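Local structure of hypothetical protein BP2299 (Bordetella pertussis Tohama I, 2FQP) at residues Ile13-Glu16 / Arg17-Val20. The protein is of unknown function but folds as a small zinc-binding cupin domain, a double-stranded beta-helix that pairs with a second copy of itself. Residues are numbered along the deposited sequence; the frame is centred on the assembly and turned at random.
Sequences IDNE and RVKV
The side-chain oxygen of Asn15 reaches over the turn and takes two backbone N-H groups, OD1 lying 2.9 Å from Arg17 N and 3.0 Å from Val18 N. The Val18 bond arrives nearly end-on to the amide carbonyl, while Arg17 N is tilted 32° out of its plane. With chi1 at 66°, CG sits between the backbone N and the carbonyl carbon, folding the amide back toward the residues that follow; the bond to Arg17 N, two residues on, closes an Asx turn. The backbone of Asn15 joins in as well: its N donates to Val18 O over 2.9 Å, almost straight at 172°, so Asn15 holds the backbone of Val18 through both its own main chain and its side chain.

Here the chain reverses from strand 8-14 into strand 18-25, making a beta hairpin at what is, within this chain, one edge of the larger sheet of the cupin fold. Farther down, Ile13 and Val20 form a hydrogen-bonded antiparallel pair, uneven in strength: Val20 N to Ile13 O is 2.8 Å, whereas Ile13 N to Val20 O is weak at 3.4 Å. Their side chains run side by side on one face, with CD1 of Ile13 3.9 Å from CG2 of Val20, and CG2 of Ile13 leans against CG2 of Val18. Ser68 of the second subunit packs on both Ile13 and Val20, and Ile94 of that subunit on Val18. On the other face Asp14 slants across the base of Lys19, its OD1 3.9 Å from CG of Lys19; OD1 makes its salt bridge with Lys95 of the same chain, whose ammonium also donates to Asn15 O.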
ATOM      1  N   ILE A  13      -5.892  -4.140  -8.926  1.00  8.68           N
ATOM      2  CA  ILE A  13      -5.187  -5.365  -9.342  1.00 12.22           C
ATOM      3  C   ILE A  13      -6.034  -6.534  -8.861  1.00  8.88           C
ATOM      4  O   ILE A  13      -6.558  -6.533  -7.741  1.00 11.98           O
ATOM      5  CB  ILE A  13      -3.797  -5.480  -8.677  1.00 10.37           C
ATOM      6  CG1 ILE A  13      -2.990  -4.184  -8.873  1.00 13.94           C
ATOM      7  CG2 ILE A  13      -3.012  -6.699  -9.235  1.00 14.53           C
ATOM      8  CD1 ILE A  13      -1.664  -4.157  -8.214  1.00 14.83           C
ATOM      9  N   ASP A  14      -6.174  -7.558  -9.692  1.00 12.51           N
ATOM     10  CA  ASP A  14      -6.879  -8.757  -9.319  1.00 11.36           C
ATOM     11  C   ASP A  14      -6.260  -9.825 -10.179  1.00 14.54           C
ATOM     12  O   ASP A  14      -6.578  -9.936 -11.365  1.00 16.41           O
ATOM     13  CB  ASP A  14      -8.376  -8.658  -9.611  1.00 13.61           C
ATOM     14  CG  ASP A  14      -9.178  -9.821  -9.010  1.00 18.23           C
ATOM     15  OD1 ASP A  14      -8.603 -10.618  -8.259  1.00 20.15           O
ATOM     16  OD2 ASP A  14     -10.391  -9.929  -9.291  1.00 22.92           O
ATOM     17  N   ASN A  15      -5.348 -10.586  -9.609  1.00 12.30           N
ATOM     18  CA  ASN A  15      -4.644 -11.618 -10.400  1.00 14.07           C
ATOM     19  C   ASN A  15      -4.527 -12.939  -9.628  1.00 11.30           C
ATOM     20  O   ASN A  15      -5.245 -13.143  -8.650  1.00 14.87           O
ATOM     21  CB  ASN A  15      -3.297 -11.058 -10.892  1.00 13.97           C
ATOM     22  CG  ASN A  15      -2.334 -10.786  -9.778  1.00 14.82           C
ATOM     23  OD1 ASN A  15      -2.432 -11.359  -8.700  1.00 14.44           O
ATOM     24  ND2 ASN A  15      -1.373  -9.917 -10.042  1.00 12.60           N
ATOM     25  N   GLU A  16      -3.690 -13.849 -10.103  1.00 14.83           N
ATOM     26  CA  GLU A  16      -3.488 -15.142  -9.450  1.00 15.09           C
ATOM     27  C   GLU A  16      -3.125 -15.080  -7.976  1.00 15.36           C
ATOM     28  O   GLU A  16      -3.436 -15.996  -7.233  1.00 15.77           O
ATOM     29  CB  GLU A  16      -2.363 -15.905 -10.147  1.00 20.89           C
ATOM     30  CG  GLU A  16      -2.573 -16.109 -11.633  1.00 15.32           C
ATOM     31  CD  GLU A  16      -1.850 -15.082 -12.511  1.00 18.87           C
ATOM     32  OE1 GLU A  16      -1.810 -13.886 -12.128  1.00 17.19           O
ATOM     33  OE2 GLU A  16      -1.338 -15.483 -13.586  1.00 14.80           O
ATOM     34  N   ARG A  17      -2.473 -13.991  -7.567  1.00 12.60           N
ATOM     35  CA  ARG A  17      -1.831 -13.907  -6.267  1.00 15.86           C
ATOM     36  C   ARG A  17      -2.460 -12.932  -5.295  1.00 12.38           C
ATOM     37  O   ARG A  17      -2.465 -13.218  -4.102  1.00 13.40           O
ATOM     38  CB  ARG A  17      -0.365 -13.511  -6.429  1.00 15.89           C
ATOM     39  CG  ARG A  17       0.414 -14.455  -7.358  1.00 23.92           C
ATOM     40  CD  ARG A  17       1.247 -15.451  -6.575  1.00 27.18           C
ATOM     41  NE  ARG A  17       2.640 -15.107  -6.723  1.00 37.09           N
ATOM     42  CZ  ARG A  17       3.621 -15.499  -5.920  1.00 24.77           C
ATOM     43  NH1 ARG A  17       3.398 -16.262  -4.842  1.00 25.84           N
ATOM     44  NH2 ARG A  17       4.841 -15.097  -6.203  1.00 36.07           N
ATOM     45  N   VAL A  18      -2.977 -11.816  -5.813  1.00 11.68           N
ATOM     46  CA  VAL A  18      -3.506 -10.727  -4.973  1.00 12.28           C
ATOM     47  C   VAL A  18      -4.722 -10.075  -5.585  1.00 11.35           C
ATOM     48  O   VAL A  18      -4.957 -10.142  -6.794  1.00 12.06           O
ATOM     49  CB  VAL A  18      -2.408  -9.617  -4.715  1.00 13.51           C
ATOM     50  CG1 VAL A  18      -1.280 -10.168  -3.891  1.00 21.62           C
ATOM     51  CG2 VAL A  18      -1.897  -9.053  -6.010  1.00 18.62           C
ATOM     52  N   LYS A  19      -5.536  -9.486  -4.721  1.00 11.34           N
ATOM     53  CA  LYS A  19      -6.563  -8.554  -5.103  1.00 11.80           C
ATOM     54  C   LYS A  19      -6.292  -7.272  -4.331  1.00 11.73           C
ATOM     55  O   LYS A  19      -6.263  -7.284  -3.111  1.00 13.74           O
ATOM     56  CB  LYS A  19      -7.951  -9.077  -4.733  1.00 12.01           C
ATOM     57  CG  LYS A  19      -9.105  -8.197  -5.267  1.00  9.90           C
ATOM     58  CD  LYS A  19     -10.430  -8.713  -4.732  1.00 17.94           C
ATOM     59  CE  LYS A  19     -11.640  -7.917  -5.182  1.00 20.85           C
ATOM     60  NZ  LYS A  19     -12.889  -8.560  -4.633  1.00 20.14           N
ATOM     61  N   VAL A  20      -6.122  -6.174  -5.048  1.00 10.05           N
ATOM     62  CA  VAL A  20      -5.779  -4.899  -4.439  1.00 10.06           C
ATOM     63  C   VAL A  20      -6.925  -3.951  -4.699  1.00  9.29           C
ATOM     64  O   VAL A  20      -7.245  -3.680  -5.834  1.00 10.90           O
ATOM     65  CB  VAL A  20      -4.468  -4.327  -5.025  1.00  9.16           C
ATOM     66  CG1 VAL A  20      -4.120  -3.001  -4.409  1.00 11.01           C
ATOM     67  CG2 VAL A  20      -3.344  -5.302  -4.848  1.00 11.17           C
TER